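Local coordinates for protein cellulase (Bacillus sp. BG-CS10, PDB 5E09) that probably hydrolyses internal beta-1,4-glucosidic bonds of cellulose, as a three-module halophilic family 5 glycoside hydrolase with carbohydrate-binding modules, at residues A[142-147]-A[188-193]; A[8-13]-A[218-223]. One frame throughout, in Å; residues are numbered along the deposited sequence.

Interaction 1: A[142-147]-A[188-193]; sequences LMFESV and RPLVLP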
ATOM      1  N   LEU A 142       8.292  15.602 -18.062  1.00 42.96           N
ATOM      2  CA  LEU A 142       7.080  15.942 -17.321  1.00 47.98           C
ATOM      3  C   LEU A 142       5.851  15.518 -18.128  1.00 50.89           C
ATOM      4  O   LEU A 142       5.715  15.861 -19.304  1.00 46.01           O
ATOM      5  CB  LEU A 142       7.031  17.437 -17.006  1.00 35.91           C
ATOM      6  CG  LEU A 142       5.712  17.995 -16.472  1.00 41.06           C
ATOM      7  CD1 LEU A 142       5.421  17.454 -15.078  1.00 42.74           C
ATOM      8  CD2 LEU A 142       5.753  19.511 -16.462  1.00 34.29           C
HETATM    9  N   MSE A 143       4.971  14.757 -17.489  1.00 48.73           N
HETATM   10  CA  MSE A 143       3.771  14.235 -18.126  1.00 41.19           C
HETATM   11  C   MSE A 143       2.538  14.594 -17.297  1.00 39.10           C
HETATM   12  O   MSE A 143       2.629  14.803 -16.081  1.00 43.08           O
HETATM   13  CB  MSE A 143       3.877  12.719 -18.296  1.00 40.47           C
HETATM   14  CG  MSE A 143       3.735  11.940 -16.983  1.00 33.90           C
HETATM   15 SE   MSE A 143       4.495  10.154 -17.091  0.61 36.15          SE
HETATM   16  CE  MSE A 143       6.353  10.619 -16.717  1.00 39.15           C
ATOM     17  N   PHE A 144       1.387  14.657 -17.961  1.00 46.43           N
ATOM     18  CA  PHE A 144       0.124  15.016 -17.313  1.00 41.36           C
ATOM     19  C   PHE A 144      -0.812  13.821 -17.242  1.00 34.41           C
ATOM     20  O   PHE A 144      -0.953  13.105 -18.236  1.00 36.89           O
ATOM     21  CB  PHE A 144      -0.578  16.141 -18.081  1.00 39.20           C
ATOM     22  CG  PHE A 144       0.202  17.419 -18.167  1.00 34.70           C
ATOM     23  CD1 PHE A 144       1.151  17.748 -17.210  1.00 46.44           C
ATOM     24  CD2 PHE A 144      -0.036  18.315 -19.201  1.00 46.89           C
ATOM     25  CE1 PHE A 144       1.858  18.946 -17.291  1.00 34.32           C
ATOM     26  CE2 PHE A 144       0.666  19.508 -19.286  1.00 47.14           C
ATOM     27  CZ  PHE A 144       1.615  19.823 -18.328  1.00 36.40           C
ATOM     28  N   GLU A 145      -1.450  13.591 -16.092  1.00 34.06           N
ATOM     29  CA  GLU A 145      -2.574  12.652 -16.064  1.00 37.52           C
ATOM     30  C   GLU A 145      -3.866  13.391 -15.734  1.00 45.06           C
ATOM     31  O   GLU A 145      -3.908  14.251 -14.845  1.00 35.61           O
ATOM     32  CB  GLU A 145      -2.354  11.482 -15.088  1.00 34.86           C
ATOM     33  CG  GLU A 145      -2.040  11.866 -13.688  1.00 47.47           C
ATOM     34  CD  GLU A 145      -2.236  10.737 -12.677  1.00 63.57           C
ATOM     35  OE1 GLU A 145      -3.121   9.871 -12.864  1.00 46.50           O
ATOM     36  OE2 GLU A 145      -1.490  10.721 -11.677  1.00 57.23           O
ATOM     37  N   SER A 146      -4.916  13.034 -16.467  1.00 35.27           N
ATOM     38  CA  SER A 146      -6.149  13.817 -16.525  1.00 41.78           C
ATOM     39  C   SER A 146      -6.820  14.032 -15.178  1.00 34.19           C
ATOM     40  O   SER A 146      -7.157  15.162 -14.827  1.00 45.77           O
ATOM     41  CB  SER A 146      -7.140  13.145 -17.469  1.00 39.71           C
ATOM     42  OG  SER A 146      -7.446  11.846 -17.003  1.00 40.46           O
ATOM     43  N   VAL A 147      -7.020  12.947 -14.437  1.00 35.08           N
ATOM     44  CA  VAL A 147      -7.730  12.995 -13.161  1.00 35.59           C
ATOM     45  C   VAL A 147      -7.450  11.725 -12.361  1.00 42.23           C
ATOM     46  O   VAL A 147      -7.403  10.629 -12.922  1.00 40.64           O
ATOM     47  CB  VAL A 147      -9.253  13.159 -13.374  1.00 40.85           C
ATOM     48  CG1 VAL A 147      -9.741  12.221 -14.481  1.00 33.61           C
ATOM     49  CG2 VAL A 147     -10.026  12.923 -12.077  1.00 35.48           C
ATOM     50  N   ARG A 188       3.976  16.016 -25.493  1.00 46.56           N
ATOM     51  CA  ARG A 188       4.029  15.639 -24.087  1.00 45.05           C
ATOM     52  C   ARG A 188       3.251  14.344 -23.851  1.00 46.94           C
ATOM     53  O   ARG A 188       2.108  14.223 -24.275  1.00 43.30           O
ATOM     54  CB  ARG A 188       3.469  16.754 -23.207  1.00 40.59           C
ATOM     55  CG  ARG A 188       3.635  16.481 -21.731  1.00 44.53           C
ATOM     56  CD  ARG A 188       3.295  17.692 -20.889  1.00 37.02           C
ATOM     57  NE  ARG A 188       3.921  18.917 -21.378  1.00 49.40           N
ATOM     58  CZ  ARG A 188       5.195  19.246 -21.180  1.00 54.58           C
ATOM     59  NH1 ARG A 188       6.013  18.432 -20.521  1.00 41.12           N
ATOM     60  NH2 ARG A 188       5.657  20.393 -21.656  1.00 59.38           N
ATOM     61  N   PRO A 189       3.880  13.356 -23.200  1.00 49.04           N
ATOM     62  CA  PRO A 189       3.155  12.133 -22.850  1.00 40.02           C
ATOM     63  C   PRO A 189       1.972  12.420 -21.927  1.00 41.20           C
ATOM     64  O   PRO A 189       2.071  13.221 -20.999  1.00 33.94           O
ATOM     65  CB  PRO A 189       4.222  11.289 -22.155  1.00 42.72           C
ATOM     66  CG  PRO A 189       5.491  11.730 -22.814  1.00 44.52           C
ATOM     67  CD  PRO A 189       5.330  13.213 -22.984  1.00 46.94           C
ATOM     68  N   LEU A 190       0.848  11.781 -22.219  1.00 42.49           N
ATOM     69  CA  LEU A 190      -0.384  12.001 -21.481  1.00 42.86           C
ATOM     70  C   LEU A 190      -0.799  10.706 -20.826  1.00 40.26           C
ATOM     71  O   LEU A 190      -0.682   9.645 -21.425  1.00 38.97           O
ATOM     72  CB  LEU A 190      -1.486  12.511 -22.404  1.00 36.79           C
ATOM     73  CG  LEU A 190      -1.235  13.878 -23.033  1.00 40.15           C
ATOM     74  CD1 LEU A 190      -2.401  14.262 -23.939  1.00 40.24           C
ATOM     75  CD2 LEU A 190      -1.011  14.926 -21.952  1.00 37.26           C
ATOM     76  N   VAL A 191      -1.273  10.790 -19.592  1.00 33.93           N
ATOM     77  CA  VAL A 191      -1.593   9.596 -18.832  1.00 32.75           C
ATOM     78  C   VAL A 191      -3.095   9.559 -18.555  1.00 33.83           C
ATOM     79  O   VAL A 191      -3.651  10.492 -17.981  1.00 33.20           O
ATOM     80  CB  VAL A 191      -0.788   9.550 -17.509  1.00 38.54           C
ATOM     81  CG1 VAL A 191      -1.134   8.308 -16.713  1.00 41.20           C
ATOM     82  CG2 VAL A 191       0.708   9.604 -17.785  1.00 28.70           C
ATOM     83  N   LEU A 192      -3.755   8.489 -18.985  1.00 35.31           N
ATOM     84  CA  LEU A 192      -5.205   8.386 -18.862  1.00 33.81           C
ATOM     85  C   LEU A 192      -5.610   7.225 -17.973  1.00 37.24           C
ATOM     86  O   LEU A 192      -5.073   6.118 -18.097  1.00 40.62           O
ATOM     87  CB  LEU A 192      -5.852   8.227 -20.234  1.00 34.59           C
ATOM     88  CG  LEU A 192      -5.507   9.296 -21.264  1.00 36.28           C
ATOM     89  CD1 LEU A 192      -6.075   8.915 -22.630  1.00 31.05           C
ATOM     90  CD2 LEU A 192      -6.032  10.647 -20.796  1.00 33.09           C
ATOM     91  N   PRO A 193      -6.563   7.474 -17.070  1.00 33.07           N
ATOM     92  CA  PRO A 193      -7.048   6.463 -16.130  1.00 35.54           C
ATOM     93  C   PRO A 193      -8.250   5.664 -16.631  1.00 39.84           C
ATOM     94  O   PRO A 193      -9.071   6.182 -17.392  1.00 43.32           O
ATOM     95  CB  PRO A 193      -7.442   7.300 -14.916  1.00 35.21           C
ATOM     96  CG  PRO A 193      -7.917   8.595 -15.524  1.00 30.93           C
ATOM     97  CD  PRO A 193      -7.104   8.812 -16.771  1.00 28.34           C
TER
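Arg188 reaches Phe144 and Leu142 by swinging CG away from its own nitrogen (chi1 -174°) and turning back at chi3. This lays the methylene CD over one face of the Phe144 ring, 3.7 Å from the ring centroid, in a CH-pi contact offset toward the rim. CD makes the close contact, standing 15° off the ring normal, whereas the guanidinium comes up obliquely, its plane 32° from that of the ring. Beyond the bend, NH1 donates to Leu142 O at 2.9 Å; the acceptor lies in the guanidinium plane, although the donor is tilted out of the carbonyl plane. NE bonds Asn185, NH1 also Ser139 O, and NH2 His138 O; these acceptors are all neutral oxygens, which probably disperse the buried charge. Replacing Arg188 by an alanine would probably leave Leu142 O without this donor and uncover one face of the Phe144 ring.

The backbones run parallel. Val191 N bonds Phe144 O at 2.7 Å, Ser146 N meets Val191 O nearly head-on at 3.2 Å, and Phe144 N adds a weak bond to Pro189 O. Glu145 and Val191 share one face of the sheet, CB against CB at 3.5 Å, while the carboxylate goes on to a salt bridge with Arg59. On that face the selenium (SE) of Met143, present as selenomethionine, also rests 3.9 Å from Val191 CG2. Ser146 OG sits 3.1 Å from Pro193 CD and bonds Asn171.

These are adjacent strands of the eight-stranded TIM barrel. Strands 97-100 and 219-225 flank the pair; Phe144 and Leu190 face outward onto helix 161-181.

Interaction 2: A[8-13]-A[218-223]; sequences TDIQSY and NLIATV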
ATOM      1  N   THR A   8       8.698   0.756 -29.082  1.00 69.79           N
ATOM      2  CA  THR A   8       8.432   2.134 -29.504  1.00 71.93           C
ATOM      3  C   THR A   8       9.009   3.151 -28.525  1.00 54.96           C
ATOM      4  O   THR A   8       9.471   2.790 -27.444  1.00 62.51           O
ATOM      5  CB  THR A   8       6.922   2.408 -29.659  1.00 71.13           C
ATOM      6  OG1 THR A   8       6.285   2.345 -28.376  1.00 72.52           O
ATOM      7  CG2 THR A   8       6.284   1.392 -30.603  1.00 54.79           C
ATOM      8  N   ASP A   9       8.974   4.424 -28.913  1.00 53.40           N
ATOM      9  CA  ASP A   9       9.506   5.505 -28.081  1.00 52.11           C
ATOM     10  C   ASP A   9       8.758   5.678 -26.762  1.00 60.73           C
ATOM     11  O   ASP A   9       9.379   5.937 -25.733  1.00 54.77           O
ATOM     12  CB  ASP A   9       9.488   6.834 -28.841  1.00 56.21           C
ATOM     13  CG  ASP A   9      10.483   6.870 -29.983  1.00 83.89           C
ATOM     14  OD1 ASP A   9      11.029   5.804 -30.342  1.00 79.17           O
ATOM     15  OD2 ASP A   9      10.715   7.972 -30.525  1.00 86.50           O
ATOM     16  N   ILE A  10       7.432   5.568 -26.794  1.00 52.77           N
ATOM     17  CA  ILE A  10       6.649   5.796 -25.588  1.00 47.33           C
ATOM     18  C   ILE A  10       6.801   4.618 -24.617  1.00 51.21           C
ATOM     19  O   ILE A  10       6.781   4.801 -23.396  1.00 46.11           O
ATOM     20  CB  ILE A  10       5.156   6.050 -25.916  1.00 50.37           C
ATOM     21  CG1 ILE A  10       4.435   6.637 -24.701  1.00 40.66           C
ATOM     22  CG2 ILE A  10       4.466   4.792 -26.453  1.00 42.54           C
ATOM     23  CD1 ILE A  10       4.995   7.971 -24.250  1.00 36.59           C
ATOM     24  N   GLN A  11       6.993   3.418 -25.160  1.00 45.98           N
ATOM     25  CA  GLN A  11       7.230   2.239 -24.337  1.00 50.47           C
ATOM     26  C   GLN A  11       8.582   2.324 -23.628  1.00 57.50           C
ATOM     27  O   GLN A  11       8.730   1.869 -22.486  1.00 54.09           O
ATOM     28  CB  GLN A  11       7.166   0.966 -25.183  1.00 50.80           C
ATOM     29  CG  GLN A  11       5.776   0.553 -25.628  1.00 59.69           C
ATOM     30  CD  GLN A  11       5.780  -0.757 -26.408  1.00 75.30           C
ATOM     31  OE1 GLN A  11       6.517  -0.912 -27.385  1.00 67.98           O
ATOM     32  NE2 GLN A  11       4.956  -1.708 -25.974  1.00 66.54           N
ATOM     33  N   SER A  12       9.568   2.901 -24.312  1.00 46.72           N
ATOM     34  CA  SER A  12      10.902   3.073 -23.746  1.00 53.67           C
ATOM     35  C   SER A  12      10.905   4.207 -22.732  1.00 39.20           C
ATOM     36  O   SER A  12      11.569   4.136 -21.699  1.00 41.62           O
ATOM     37  CB  SER A  12      11.926   3.346 -24.851  1.00 43.74           C
ATOM     38  OG  SER A  12      12.062   2.217 -25.693  1.00 67.07           O
ATOM     39  N   TYR A  13      10.171   5.261 -23.063  1.00 38.61           N
ATOM     40  CA  TYR A  13       9.888   6.353 -22.150  1.00 38.29           C
ATOM     41  C   TYR A  13       9.352   5.801 -20.828  1.00 48.58           C
ATOM     42  O   TYR A  13       9.904   6.085 -19.765  1.00 47.72           O
ATOM     43  CB  TYR A  13       8.886   7.313 -22.797  1.00 38.59           C
ATOM     44  CG  TYR A  13       8.501   8.533 -21.983  1.00 50.53           C
ATOM     45  CD1 TYR A  13       7.472   8.470 -21.048  1.00 44.18           C
ATOM     46  CD2 TYR A  13       9.131   9.756 -22.177  1.00 36.48           C
ATOM     47  CE1 TYR A  13       7.097   9.576 -20.317  1.00 40.14           C
ATOM     48  CE2 TYR A  13       8.764  10.874 -21.445  1.00 43.94           C
ATOM     49  CZ  TYR A  13       7.742  10.776 -20.512  1.00 55.01           C
ATOM     50  OH  TYR A  13       7.345  11.874 -19.770  1.00 42.84           O
ATOM     51  N   ASN A 218       1.646   9.131 -28.123  1.00 44.92           N
ATOM     52  CA  ASN A 218       2.226   9.486 -26.831  1.00 47.56           C
ATOM     53  C   ASN A 218       1.242   9.398 -25.670  1.00 51.59           C
ATOM     54  O   ASN A 218       1.078  10.348 -24.908  1.00 46.77           O
ATOM     55  CB  ASN A 218       2.816  10.894 -26.910  1.00 59.77           C
ATOM     56  CG  ASN A 218       4.023  10.966 -27.839  1.00 58.24           C
ATOM     57  OD1 ASN A 218       4.959  10.173 -27.724  1.00 49.94           O
ATOM     58  ND2 ASN A 218       3.991  11.903 -28.778  1.00 46.54           N
ATOM     59  N   LEU A 219       0.597   8.244 -25.539  1.00 56.72           N
ATOM     60  CA  LEU A 219      -0.418   8.043 -24.515  1.00 43.14           C
ATOM     61  C   LEU A 219      -0.061   6.856 -23.621  1.00 41.89           C
ATOM     62  O   LEU A 219       0.497   5.861 -24.080  1.00 36.52           O
ATOM     63  CB  LEU A 219      -1.793   7.837 -25.161  1.00 43.11           C
ATOM     64  CG  LEU A 219      -2.387   9.007 -25.962  1.00 47.53           C
ATOM     65  CD1 LEU A 219      -3.736   8.629 -26.558  1.00 46.50           C
ATOM     66  CD2 LEU A 219      -2.522  10.258 -25.115  1.00 33.43           C
ATOM     67  N   ILE A 220      -0.385   6.979 -22.338  1.00 34.45           N
ATOM     68  CA  ILE A 220      -0.061   5.973 -21.338  1.00 38.32           C
ATOM     69  C   ILE A 220      -1.298   5.624 -20.524  1.00 38.17           C
ATOM     70  O   ILE A 220      -2.003   6.511 -20.060  1.00 37.54           O
ATOM     71  CB  ILE A 220       1.043   6.462 -20.380  1.00 41.96           C
ATOM     72  CG1 ILE A 220       2.277   6.924 -21.164  1.00 42.44           C
ATOM     73  CG2 ILE A 220       1.401   5.377 -19.378  1.00 32.84           C
ATOM     74  CD1 ILE A 220       3.155   7.884 -20.391  1.00 42.88           C
ATOM     75  N   ALA A 221      -1.568   4.335 -20.363  1.00 38.95           N
ATOM     76  CA  ALA A 221      -2.673   3.887 -19.525  1.00 36.25           C
ATOM     77  C   ALA A 221      -2.220   3.833 -18.073  1.00 45.32           C
ATOM     78  O   ALA A 221      -1.079   3.475 -17.799  1.00 51.05           O
ATOM     79  CB  ALA A 221      -3.172   2.523 -19.984  1.00 35.60           C
ATOM     80  N   THR A 222      -3.092   4.194 -17.138  1.00 37.00           N
ATOM     81  CA  THR A 222      -2.727   4.034 -15.742  1.00 30.48           C
ATOM     82  C   THR A 222      -3.793   3.340 -14.909  1.00 44.10           C
ATOM     83  O   THR A 222      -4.994   3.574 -15.075  1.00 35.58           O
ATOM     84  CB  THR A 222      -2.395   5.376 -15.072  1.00 36.76           C
ATOM     85  OG1 THR A 222      -2.006   5.133 -13.715  1.00 41.81           O
ATOM     86  CG2 THR A 222      -3.587   6.328 -15.091  1.00 38.59           C
ATOM     87  N   VAL A 223      -3.337   2.473 -14.012  1.00 40.31           N
ATOM     88  CA  VAL A 223      -4.251   1.838 -13.069  1.00 34.91           C
ATOM     89  C   VAL A 223      -3.630   1.849 -11.680  1.00 41.49           C
ATOM     90  O   VAL A 223      -2.444   2.157 -11.523  1.00 38.90           O
ATOM     91  CB  VAL A 223      -4.607   0.391 -13.479  1.00 34.90           C
ATOM     92  CG1 VAL A 223      -5.512   0.393 -14.703  1.00 39.84           C
ATOM     93  CG2 VAL A 223      -3.354  -0.432 -13.743  1.00 24.89           C
TER
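Ile10 and Asn218 mark the closest backbone approach, CA to CA 5.9 Å, where helix 9-13 passes strand 219-223 with axes 9.4 Å apart and inclined by 47°. That spacing is bridged by side chains. In Ile10, CG1 stands anti to the backbone N (chi1 -165°), which extends the longer branch toward the strand: CG1 meets Ile220 CG1 at 4.2 Å, while the terminal CD1 lies 4.1 Å from Asn218 CA and just as near its OD1. The two isoleucines thus meet obliquely through their CG1 methylenes. Tyr13, one turn on, brings the ring carbon CE1 to 4.3 Å from Ile220 CD1. All these distances are ordinary van der Waals separations, and the 182 Å² buried in total indicates a light, mainly apolar contact.

The helix start is fixed by a capping box. Thr8 N donates to Gln11 OE1 at 3.2 Å, approaching within the plane of the amide carbonyl toward one of the oxygen's lone pairs, while Gln11 N returns a weak bond to Thr8 OG1.

Helix 9-15 lies against the end of the barrel where the strands begin. Ile10 and Tyr13 both touch Pro189, just ahead of strand 190-193; the Tyr13 ring meets Tyr97 of strand 97-100 edge-to-face, and its hydroxyl bonds the carbonyl of His140. Leu219, on the outward face, packs against helix 201-214.

In the fold
From the N terminus, the chain enters helix 9-15, whose residues 8-13 wait over two hundred residues for their partner, 218-223. Within the loop that interaction 2 eventually closes, the first five barrel strands are laid down, and interaction 1 closes a smaller nested loop, joining 142-147 to 188-193 across helix 161-181. The centres of the two contacts are 10 Å apart. They share one sheet: Leu190 O and Ile220 N lie 2.8 Å apart, a probable hydrogen bond between neighbouring strands. Tyr13 also packs directly on interaction 1, its OH 3.4 Å from Met143 CE. Together they tie the N-terminal helix to three consecutive barrel strands.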